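Local atomic coordinates of choline binding protein PCPA (Streptococcus pneumoniae, PDB entry 4CP6), a protein that probably attaches to choline on the pneumococcal surface, where it displays a leucine-rich repeat domain that is studied as a vaccine antigen. Residues A[18-22]-A[23-27]; A[77-80]-A[81-84]; A[231-235]-A[236-240]; A[393-396]-A[397-400]. One frame throughout, in Å; residues are numbered along the deposited sequence. Where two conformers were deposited one is given.

Interaction 1. Residues A[18-22]-A[23-27]; sequences IIQQN and NIKYK
Four main-chain hydrogen bonds tie Ile19 to Tyr26 and Gln21 to Ile24 across a tight antiparallel hairpin. The Ile19 N to Tyr26 O bond is 2.8 Å long, while Ile24 N to Gln21 O, next to the turn, is longer at 3.1 Å. Asn22 and Asn23 make the reversal, a tight two-residue turn in which both asparagines have left-handed backbone angles; asparagine tolerates this conformation better than most residues.

Among polar side chains, Gln20 and Lys25 run side by side in the same direction. With CG anti to the backbone N (chi1 -177°), Gln20 projects from the sheet beside Lys25, and a final bend at chi4 brings Lys25 NZ to 3.1 Å from Gln20 OE1, above the amide plane. One water accepts from Gln20 NE2 and Asn23 N, bracing the turn; another links Gln21 O to Tyr26 OH.

On the face shared by Ile18, Gln20, Lys25 and Lys27, apolar contact comes from Ile18, whose CD1 packs 3.7 Å from Lys27 CB and whose CG2 lies 4.0 Å from Lys25 CB.

On the opposite face a ring edge meets a carbonyl oxygen: Tyr26 CD1 is 3.5 Å from Ile19 O.

Ile19, Gln21, Ile24 and Tyr26 share this inward face: Ile19 and Tyr26 meet Ile64 of strand 63-66, while Ile24 and Tyr26 pack on Val40 of the adjoining strand 35-40.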
loop_
_atom_site.group_PDB
_atom_site.type_symbol
_atom_site.label_atom_id
_atom_site.label_comp_id
_atom_site.label_asym_id
_atom_site.label_seq_id
_atom_site.Cartn_x
_atom_site.Cartn_y
_atom_site.Cartn_z
ATOM N N ILE A 18 -8.395 3.866 36.919
ATOM C CA ILE A 18 -7.633 4.990 36.391
ATOM C C ILE A 18 -6.852 5.629 37.529
ATOM O O ILE A 18 -7.460 6.047 38.532
ATOM C CB ILE A 18 -8.522 6.056 35.692
ATOM C CG1 ILE A 18 -9.332 5.462 34.534
ATOM C CG2 ILE A 18 -7.706 7.308 35.250
ATOM C CD1 ILE A 18 -8.502 5.064 33.268
ATOM N N ILE A 19 -5.521 5.732 37.367
ATOM C CA ILE A 19 -4.625 6.416 38.295
ATOM C C ILE A 19 -4.147 7.659 37.558
ATOM O O ILE A 19 -3.658 7.552 36.430
ATOM C CB ILE A 19 -3.440 5.526 38.731
ATOM C CG1 ILE A 19 -3.933 4.248 39.440
ATOM C CG2 ILE A 19 -2.455 6.328 39.610
ATOM C CD1 ILE A 19 -2.891 3.156 39.485
ATOM N N GLN A 20 -4.342 8.844 38.151
ATOM C CA GLN A 20 -3.928 10.085 37.516
ATOM C C GLN A 20 -2.835 10.711 38.334
ATOM O O GLN A 20 -3.036 10.960 39.531
ATOM C CB GLN A 20 -5.106 11.053 37.333
ATOM C CG GLN A 20 -4.706 12.331 36.600
ATOM C CD GLN A 20 -5.859 13.277 36.419
ATOM O OE1 GLN A 20 -6.911 12.905 35.909
ATOM N NE2 GLN A 20 -5.665 14.541 36.779
ATOM N N GLN A 21 -1.669 10.929 37.722
ATOM C CA GLN A 21 -0.503 11.537 38.374
ATOM C C GLN A 21 0.124 12.536 37.432
ATOM O O GLN A 21 0.372 12.198 36.264
ATOM C CB GLN A 21 0.527 10.472 38.783
ATOM C CG GLN A 21 -0.007 9.463 39.795
ATOM C CD GLN A 21 1.066 8.530 40.304
ATOM O OE1 GLN A 21 2.226 8.566 39.868
ATOM N NE2 GLN A 21 0.712 7.705 41.283
ATOM N N ASN A 22 0.373 13.776 37.925
ATOM C CA ASN A 22 0.957 14.870 37.149
ATOM C C ASN A 22 0.215 15.079 35.812
ATOM O O ASN A 22 0.837 15.238 34.762
ATOM C CB ASN A 22 2.470 14.675 36.983
ATOM C CG ASN A 22 3.224 15.850 36.399
ATOM O OD1 ASN A 22 4.114 15.676 35.559
ATOM N ND2 ASN A 22 2.880 17.072 36.803
ATOM N N ASN A 23 -1.124 15.023 35.864
ATOM C CA ASN A 23 -2.024 15.225 34.726
ATOM C C ASN A 23 -1.791 14.236 33.564
ATOM O O ASN A 23 -1.977 14.569 32.383
ATOM C CB ASN A 23 -2.025 16.681 34.259
ATOM C CG ASN A 23 -2.798 17.563 35.213
ATOM O OD1 ASN A 23 -4.029 17.664 35.159
ATOM N ND2 ASN A 23 -2.107 18.163 36.157
ATOM N N ILE A 24 -1.415 13.002 33.925
ATOM C CA ILE A 24 -1.311 11.882 32.990
ATOM C C ILE A 24 -2.174 10.784 33.614
ATOM O O ILE A 24 -1.968 10.421 34.785
ATOM C CB ILE A 24 0.141 11.405 32.719
ATOM C CG1 ILE A 24 0.989 12.532 32.068
ATOM C CG2 ILE A 24 0.145 10.134 31.827
ATOM C CD1 ILE A 24 2.492 12.216 31.809
ATOM N N LYS A 25 -3.104 10.225 32.836
ATOM C CA LYS A 25 -3.930 9.120 33.293
ATOM C C LYS A 25 -3.285 7.806 32.883
ATOM O O LYS A 25 -2.744 7.707 31.771
ATOM C CB LYS A 25 -5.337 9.197 32.688
ATOM C CG LYS A 25 -6.144 10.359 33.239
ATOM C CD LYS A 25 -7.488 10.490 32.528
ATOM C CE LYS A 25 -8.376 11.562 33.131
ATOM N NZ LYS A 25 -7.782 12.921 32.973
ATOM N N TYR A 26 -3.360 6.811 33.760
ATOM C CA TYR A 26 -2.872 5.452 33.567
ATOM C C TYR A 26 -4.005 4.500 33.904
ATOM O O TYR A 26 -4.766 4.759 34.846
ATOM C CB TYR A 26 -1.692 5.155 34.495
ATOM C CG TYR A 26 -0.531 6.095 34.302
ATOM C CD1 TYR A 26 -0.468 7.304 34.990
ATOM C CD2 TYR A 26 0.528 5.761 33.464
ATOM C CE1 TYR A 26 0.618 8.159 34.846
ATOM C CE2 TYR A 26 1.605 6.627 33.285
ATOM C CZ TYR A 26 1.662 7.810 34.004
ATOM O OH TYR A 26 2.732 8.658 33.823
ATOM N N LYS A 27 -4.131 3.393 33.164
ATOM C CA LYS A 27 -5.185 2.439 33.453
ATOM C C LYS A 27 -4.567 1.101 33.813
ATOM O O LYS A 27 -3.699 0.629 33.098
ATOM C CB LYS A 27 -6.145 2.338 32.246
ATOM C CG LYS A 27 -7.318 1.400 32.446
ATOM C CD LYS A 27 -8.269 1.479 31.278
ATOM C CE LYS A 27 -9.393 0.489 31.431
ATOM N NZ LYS A 27 -10.500 0.780 30.480
HETATM O O HOH W 1 -3.030 14.991 38.177
HETATM O O HOH W 2 2.799 10.791 35.530
#

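Interaction 2. Residues A[77-80]-A[81-84]; sequences ASQA and FSYY
Gln79 meets the residues after it at both ends: its main-chain carbonyl holds Ser82, and its side-chain carbonyl holds Tyr84. Two overlapping turns place it there. A type II turn runs from Ala77 to Ala80, and a type I turn from Gln79 to Ser82 reverses the chain again. Ser82 N donates to Gln79 O at 3.1 Å. In one of the two conformers of Ser82, OG donates to Gln79 O as well, at 2.8 Å and from the same face of the carbonyl plane, so the short serine hydroxyl can reinforce the turn bond of its own amide.

The Gln79 chain folds back at chi2 (-66°), which carries OE1 toward Tyr84 OH, 2.6 Å away. OE1 lies in the ring plane at the tyrosine edge, and the amide is turned 32° from that plane. Glutamine is long and bendable enough to make this reach while its backbone takes the positive phi (69°) of the third position of the type II turn.

Ala80 and Phe81 form the bend itself. Phe81 sets one ring face over Ala80 O, with CD1 3.5 Å from it, and Ala80 CB lies 4.0 Å from Phe81 CD2. A methyl group is small enough for this buried corner, whereas the phenyl ring heads inward to pack on Ile60 and Val40.

The chemistry divides the loop. Gln79 O is satisfied by the Ser82 amide, and by its hydroxyl in the conformer given; the phenol probably helps to set which way the glutamine amide faces, and Phe81 fastens the bend to the hydrophobic interior.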
loop_
_atom_site.group_PDB
_atom_site.type_symbol
_atom_site.label_atom_id
_atom_site.label_comp_id
_atom_site.label_asym_id
_atom_site.label_seq_id
_atom_site.Cartn_x
_atom_site.Cartn_y
_atom_site.Cartn_z
ATOM N N ALA A 77 -1.397 3.380 25.542
ATOM C CA ALA A 77 -2.802 3.184 25.217
ATOM C C ALA A 77 -3.183 3.827 23.887
ATOM O O ALA A 77 -2.579 4.820 23.469
ATOM C CB ALA A 77 -3.669 3.769 26.317
ATOM N N SER A 78 -4.275 3.338 23.265
ATOM C CA SER A 78 -4.780 3.973 22.069
ATOM C C SER A 78 -5.022 5.468 22.361
ATOM O O SER A 78 -5.553 5.829 23.434
ATOM C CB SER A 78 -6.100 3.350 21.644
ATOM O OG SER A 78 -5.858 1.998 21.311
ATOM N N GLN A 79 -4.660 6.342 21.405
ATOM C CA GLN A 79 -4.821 7.797 21.475
ATOM C C GLN A 79 -3.927 8.482 22.503
ATOM O O GLN A 79 -3.913 9.703 22.516
ATOM C CB GLN A 79 -6.304 8.195 21.759
ATOM C CG GLN A 79 -7.366 7.456 20.923
ATOM C CD GLN A 79 -7.322 7.776 19.450
ATOM O OE1 GLN A 79 -6.763 8.793 19.018
ATOM N NE2 GLN A 79 -7.848 6.882 18.637
ATOM N N ALA A 80 -3.151 7.740 23.325
ATOM C CA ALA A 80 -2.411 8.413 24.410
ATOM C C ALA A 80 -1.519 9.547 23.954
ATOM O O ALA A 80 -1.511 10.621 24.580
ATOM C CB ALA A 80 -1.610 7.405 25.215
ATOM N N PHE A 81 -0.761 9.327 22.875
ATOM C CA PHE A 81 0.118 10.364 22.365
ATOM C C PHE A 81 -0.303 10.794 20.966
ATOM O O PHE A 81 0.517 11.160 20.114
ATOM C CB PHE A 81 1.593 9.979 22.494
ATOM C CG PHE A 81 1.949 9.788 23.947
ATOM C CD1 PHE A 81 1.985 10.881 24.827
ATOM C CD2 PHE A 81 2.195 8.527 24.457
ATOM C CE1 PHE A 81 2.276 10.705 26.179
ATOM C CE2 PHE A 81 2.468 8.350 25.822
ATOM C CZ PHE A 81 2.502 9.441 26.677
ATOM N N SER A 82 -1.617 10.765 20.732
ATOM C CA SER A 82 -2.108 11.237 19.460
ATOM C C SER A 82 -2.180 12.761 19.466
ATOM O O SER A 82 -2.331 13.394 20.535
ATOM C CB SER A 82 -3.478 10.654 19.142
ATOM O OG SER A 82 -4.391 11.081 20.131
ATOM N N TYR A 83 -2.092 13.336 18.293
ATOM C CA TYR A 83 -2.194 14.768 18.122
ATOM C C TYR A 83 -3.427 14.991 17.309
ATOM O O TYR A 83 -3.561 14.451 16.196
ATOM C CB TYR A 83 -0.953 15.378 17.432
ATOM C CG TYR A 83 -1.201 16.819 17.046
ATOM C CD1 TYR A 83 -1.030 17.847 17.976
ATOM C CD2 TYR A 83 -1.832 17.136 15.840
ATOM C CE1 TYR A 83 -1.348 19.169 17.657
ATOM C CE2 TYR A 83 -2.231 18.443 15.547
ATOM C CZ TYR A 83 -1.977 19.459 16.456
ATOM O OH TYR A 83 -2.337 20.757 16.145
ATOM N N TYR A 84 -4.312 15.821 17.860
ATOM C CA TYR A 84 -5.525 16.270 17.198
ATOM C C TYR A 84 -5.690 17.758 17.366
ATOM O O TYR A 84 -5.494 18.295 18.457
ATOM C CB TYR A 84 -6.774 15.587 17.762
ATOM C CG TYR A 84 -6.830 14.118 17.460
ATOM C CD1 TYR A 84 -7.295 13.658 16.230
ATOM C CD2 TYR A 84 -6.538 13.179 18.440
ATOM C CE1 TYR A 84 -7.371 12.294 15.953
ATOM C CE2 TYR A 84 -6.635 11.818 18.187
ATOM C CZ TYR A 84 -7.034 11.376 16.938
ATOM O OH TYR A 84 -7.102 10.029 16.704
#

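Interaction 3. Residues A[231-235]-A[236-240]; sequences LFSKD and KTQLI
Lys236 arches over the Phe232 ring, its ammonium NZ 4.8 Å from the ring centroid and only 10° off the normal, a cation-pi contact. Bends at chi3 (72°) and chi4 fold the lysine chain back so that NZ arrives over the face. Leu239 crosses the same ring obliquely, its CG 3.7 Å from Phe232 CE2; the phenyl ring suits both neighbours, taking the leucine by hydrophobic contact and the ammonium over its face. Phe232 and Leu239 form a non-hydrogen-bonded pair of the antiparallel hairpin, whose other surface carries Leu231 CD2 against Ile240 CG2 at 3.9 Å.

At the type I turn from Ser233 to Lys236, short polar side chains converge. Asp235 OD1 is met nearly head-on by Ser233 OG at 2.7 Å, and from above the carboxylate plane by Thr237 N (3.0 Å) and Thr237 OG1 (2.7 Å). The Thr237 N bond makes an Asx turn. Ser233 OG in turn accepts from Gln238 N at 3.1 Å, so the hydroxyl relays between the carboxylate and the returning strand.

Three donors gripping one carboxylate oxygen should stabilise the negative charge and probably lower the aspartate pKa. Side-chain bonds thus add to the main-chain bonds of the turn and strands.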
loop_
_atom_site.group_PDB
_atom_site.type_symbol
_atom_site.label_atom_id
_atom_site.label_comp_id
_atom_site.label_asym_id
_atom_site.label_seq_id
_atom_site.Cartn_x
_atom_site.Cartn_y
_atom_site.Cartn_z
ATOM N N LEU A 231 11.222 -5.881 -5.068
ATOM C CA LEU A 231 10.870 -6.873 -4.063
ATOM C C LEU A 231 10.049 -8.015 -4.644
ATOM O O LEU A 231 9.007 -7.778 -5.258
ATOM C CB LEU A 231 10.114 -6.184 -2.923
ATOM C CG LEU A 231 9.622 -7.059 -1.782
ATOM C CD1 LEU A 231 10.782 -7.618 -0.949
ATOM C CD2 LEU A 231 8.718 -6.234 -0.868
ATOM N N PHE A 232 10.502 -9.260 -4.419
ATOM C CA PHE A 232 9.859 -10.480 -4.839
ATOM C C PHE A 232 9.714 -11.422 -3.654
ATOM O O PHE A 232 10.430 -11.299 -2.649
ATOM C CB PHE A 232 10.774 -11.224 -5.832
ATOM C CG PHE A 232 10.902 -10.628 -7.213
ATOM C CD1 PHE A 232 11.819 -9.618 -7.465
ATOM C CD2 PHE A 232 10.078 -11.052 -8.243
ATOM C CE1 PHE A 232 11.957 -9.086 -8.748
ATOM C CE2 PHE A 232 10.216 -10.518 -9.526
ATOM C CZ PHE A 232 11.140 -9.519 -9.759
ATOM N N SER A 233 8.891 -12.439 -3.827
ATOM C CA SER A 233 8.943 -13.602 -2.940
ATOM C C SER A 233 10.302 -14.292 -3.231
ATOM O O SER A 233 10.862 -14.140 -4.323
ATOM C CB SER A 233 7.817 -14.580 -3.239
ATOM O OG SER A 233 7.805 -14.993 -4.605
ATOM N N LYS A 234 10.854 -15.032 -2.252
ATOM C CA LYS A 234 12.146 -15.683 -2.444
ATOM C C LYS A 234 12.211 -16.531 -3.738
ATOM O O LYS A 234 13.221 -16.498 -4.456
ATOM C CB LYS A 234 12.435 -16.536 -1.202
ATOM C CG LYS A 234 13.783 -17.236 -1.224
ATOM C CD LYS A 234 14.894 -16.326 -0.838
ATOM C CE LYS A 234 16.170 -17.116 -0.695
ATOM N NZ LYS A 234 17.293 -16.239 -0.303
ATOM N N ASP A 235 11.113 -17.226 -4.056
ATOM C CA ASP A 235 11.053 -18.076 -5.261
ATOM C C ASP A 235 10.778 -17.301 -6.574
ATOM O O ASP A 235 10.728 -17.920 -7.646
ATOM C CB ASP A 235 10.043 -19.213 -5.056
ATOM C CG ASP A 235 8.576 -18.794 -4.893
ATOM O OD1 ASP A 235 8.243 -17.622 -5.196
ATOM O OD2 ASP A 235 7.765 -19.626 -4.449
ATOM N N LYS A 236 10.635 -15.953 -6.491
ATOM C CA LYS A 236 10.420 -15.051 -7.634
ATOM C C LYS A 236 9.097 -15.305 -8.353
ATOM O O LYS A 236 8.881 -14.715 -9.419
ATOM C CB LYS A 236 11.621 -15.054 -8.602
ATOM C CG LYS A 236 12.885 -14.444 -7.962
ATOM C CD LYS A 236 14.189 -14.857 -8.677
ATOM C CE LYS A 236 14.417 -14.229 -10.040
ATOM N NZ LYS A 236 14.726 -12.779 -9.950
ATOM N N THR A 237 8.168 -16.081 -7.744
ATOM C CA THR A 237 6.852 -16.263 -8.355
ATOM C C THR A 237 5.971 -15.034 -8.183
ATOM O O THR A 237 5.034 -14.849 -8.967
ATOM C CB THR A 237 6.141 -17.498 -7.832
ATOM O OG1 THR A 237 5.851 -17.365 -6.427
ATOM C CG2 THR A 237 6.916 -18.775 -8.146
ATOM N N GLN A 238 6.242 -14.214 -7.150
ATOM C CA GLN A 238 5.434 -13.016 -6.895
ATOM C C GLN A 238 6.311 -11.812 -6.999
ATOM O O GLN A 238 7.285 -11.706 -6.239
ATOM C CB GLN A 238 4.768 -13.072 -5.490
ATOM C CG GLN A 238 3.953 -14.352 -5.231
ATOM C CD GLN A 238 3.438 -14.486 -3.828
ATOM O OE1 GLN A 238 3.936 -15.294 -3.033
ATOM N NE2 GLN A 238 2.371 -13.765 -3.527
ATOM N N LEU A 239 5.991 -10.876 -7.910
ATOM C CA LEU A 239 6.661 -9.592 -7.945
ATOM C C LEU A 239 5.785 -8.736 -7.027
ATOM O O LEU A 239 4.628 -8.426 -7.356
ATOM C CB LEU A 239 6.781 -9.033 -9.378
ATOM C CG LEU A 239 7.687 -7.825 -9.515
ATOM C CD1 LEU A 239 8.092 -7.632 -11.000
ATOM C CD2 LEU A 239 7.041 -6.527 -8.932
ATOM N N ILE A 240 6.324 -8.420 -5.836
ATOM C CA ILE A 240 5.541 -7.739 -4.821
ATOM C C ILE A 240 5.554 -6.227 -5.028
ATOM O O ILE A 240 4.494 -5.596 -4.962
ATOM C CB ILE A 240 6.042 -8.131 -3.411
ATOM C CG1 ILE A 240 5.901 -9.656 -3.206
ATOM C CG2 ILE A 240 5.268 -7.367 -2.294
ATOM C CD1 ILE A 240 6.593 -10.189 -1.946
HETATM O O HOH W 3 5.588 -18.352 -3.024
#

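Interaction 4. Residues A[393-396]-A[397-400]; sequences VTSE and HIKD
The carboxylates of Glu396 and Asp400, one helical turn apart, are joined by a water that donates to Glu396 OE1 at 2.7 Å and Asp400 OD1 at 2.8 Å. The other glutamate oxygen, OE2, receives a bond from a second water, which in turn accepts from Lys399 NZ. The aliphatic chain of Lys399 runs beside Glu396 in the same direction, with Lys399 CD 3.9 Å from Glu396 OE1. Because CG stands anti to the backbone N (chi1 173°) and the rest is extended, the lysine ammonium travels on to Ile412 O.

Ser395 is the N-cap: OG accepts from Ile398 N at 3.0 Å in a nearly straight bond (167°), supplying an acceptor to an amide that has no preceding helical turn to serve it. Its carbonyl begins the helical pattern by accepting from Lys399 N. Val393 and Ile398 slide past one another in opposite directions, Val393 CG1 to Ile398 CG2 at 3.8 Å; two branched aliphatic side chains suit this buried side of the helix start, where Ile398 also meets Phe376.

Glu396, in the first turn, is well placed to interact favourably with the helix dipole. The bridging water, donating to both carboxylates, probably screens their like charges, and Lys399, through the second water, would help offset that of Glu396.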
loop_
_atom_site.group_PDB
_atom_site.type_symbol
_atom_site.label_atom_id
_atom_site.label_comp_id
_atom_site.label_asym_id
_atom_site.label_seq_id
_atom_site.Cartn_x
_atom_site.Cartn_y
_atom_site.Cartn_z
ATOM N N VAL A 393 -14.243 -5.833 -36.420
ATOM C CA VAL A 393 -14.801 -7.096 -35.925
ATOM C C VAL A 393 -14.751 -8.177 -37.017
ATOM O O VAL A 393 -14.509 -7.853 -38.181
ATOM C CB VAL A 393 -16.230 -6.938 -35.352
ATOM C CG1 VAL A 393 -16.258 -5.903 -34.220
ATOM C CG2 VAL A 393 -17.236 -6.554 -36.441
ATOM N N THR A 394 -14.999 -9.441 -36.641
ATOM C CA THR A 394 -14.858 -10.552 -37.585
ATOM C C THR A 394 -16.143 -10.936 -38.270
ATOM O O THR A 394 -16.081 -11.669 -39.258
ATOM C CB THR A 394 -14.259 -11.787 -36.868
ATOM O OG1 THR A 394 -15.181 -12.218 -35.875
ATOM C CG2 THR A 394 -12.882 -11.509 -36.275
ATOM N N SER A 395 -17.316 -10.522 -37.753
ATOM C CA SER A 395 -18.577 -10.931 -38.381
ATOM C C SER A 395 -19.662 -9.890 -38.265
ATOM O O SER A 395 -19.625 -9.044 -37.369
ATOM C CB SER A 395 -19.086 -12.213 -37.733
ATOM O OG SER A 395 -19.556 -11.994 -36.407
ATOM N N GLU A 396 -20.693 -10.019 -39.106
ATOM C CA GLU A 396 -21.873 -9.170 -39.034
ATOM C C GLU A 396 -22.603 -9.402 -37.703
ATOM O O GLU A 396 -23.128 -8.436 -37.156
ATOM C CB GLU A 396 -22.814 -9.433 -40.231
ATOM C CG GLU A 396 -22.313 -8.820 -41.536
ATOM C CD GLU A 396 -22.177 -7.307 -41.607
ATOM O OE1 GLU A 396 -22.933 -6.591 -40.912
ATOM O OE2 GLU A 396 -21.343 -6.832 -42.409
ATOM N N HIS A 397 -22.609 -10.648 -37.144
ATOM C CA HIS A 397 -23.265 -10.913 -35.856
ATOM C C HIS A 397 -22.581 -10.111 -34.744
ATOM O O HIS A 397 -23.270 -9.471 -33.948
ATOM C CB HIS A 397 -23.295 -12.400 -35.487
ATOM C CG HIS A 397 -23.876 -12.659 -34.127
ATOM N ND1 HIS A 397 -25.172 -12.278 -33.812
ATOM C CD2 HIS A 397 -23.293 -13.178 -33.017
ATOM C CE1 HIS A 397 -25.356 -12.626 -32.549
ATOM N NE2 HIS A 397 -24.255 -13.179 -32.029
ATOM N N ILE A 398 -21.240 -10.109 -34.705
ATOM C CA ILE A 398 -20.561 -9.327 -33.660
ATOM C C ILE A 398 -20.850 -7.815 -33.829
ATOM O O ILE A 398 -21.095 -7.130 -32.836
ATOM C CB ILE A 398 -19.088 -9.707 -33.591
ATOM C CG1 ILE A 398 -19.010 -11.132 -33.004
ATOM C CG2 ILE A 398 -18.283 -8.698 -32.717
ATOM C CD1 ILE A 398 -17.638 -11.840 -33.148
ATOM N N LYS A 399 -20.947 -7.313 -35.084
ATOM C CA LYS A 399 -21.343 -5.931 -35.328
ATOM C C LYS A 399 -22.758 -5.712 -34.761
ATOM O O LYS A 399 -23.006 -4.679 -34.136
ATOM C CB LYS A 399 -21.283 -5.628 -36.853
ATOM C CG LYS A 399 -21.845 -4.266 -37.233
ATOM C CD LYS A 399 -21.416 -3.859 -38.638
ATOM C CE LYS A 399 -21.951 -2.501 -39.020
ATOM N NZ LYS A 399 -21.246 -2.008 -40.232
ATOM N N ASP A 400 -23.684 -6.672 -34.975
ATOM C CA ASP A 400 -25.055 -6.541 -34.456
ATOM C C ASP A 400 -25.059 -6.471 -32.940
ATOM O O ASP A 400 -25.807 -5.693 -32.341
ATOM C CB ASP A 400 -25.947 -7.717 -34.904
ATOM C CG ASP A 400 -26.197 -7.803 -36.397
ATOM O OD1 ASP A 400 -26.022 -6.778 -37.091
ATOM O OD2 ASP A 400 -26.592 -8.890 -36.861
HETATM O O HOH W 4 -21.057 -4.045 -42.328
HETATM O O HOH W 5 -24.391 -5.511 -38.959
#

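In the fold
The four local contacts follow one another along an elongated chain built largely of leucine-rich repeats. Interactions 1 and 2 are closest, their centres 14 Å apart and nearest atoms about 6 Å apart, and both pack on Val40 of strand 35-40 at the N-terminal end. Interaction 3 lies nearer the middle, its centre 16 Å from that of the chain; its hairpin leads into the strands 259-260 to 328-329 of the second half. Interaction 4 starts the helix 396-405 near the C-terminal end, with its centre 76 Å from interaction 1 and 42 Å from interaction 3. Hairpins, turns and a capped helix thus punctuate the parallel strands at widely spaced points.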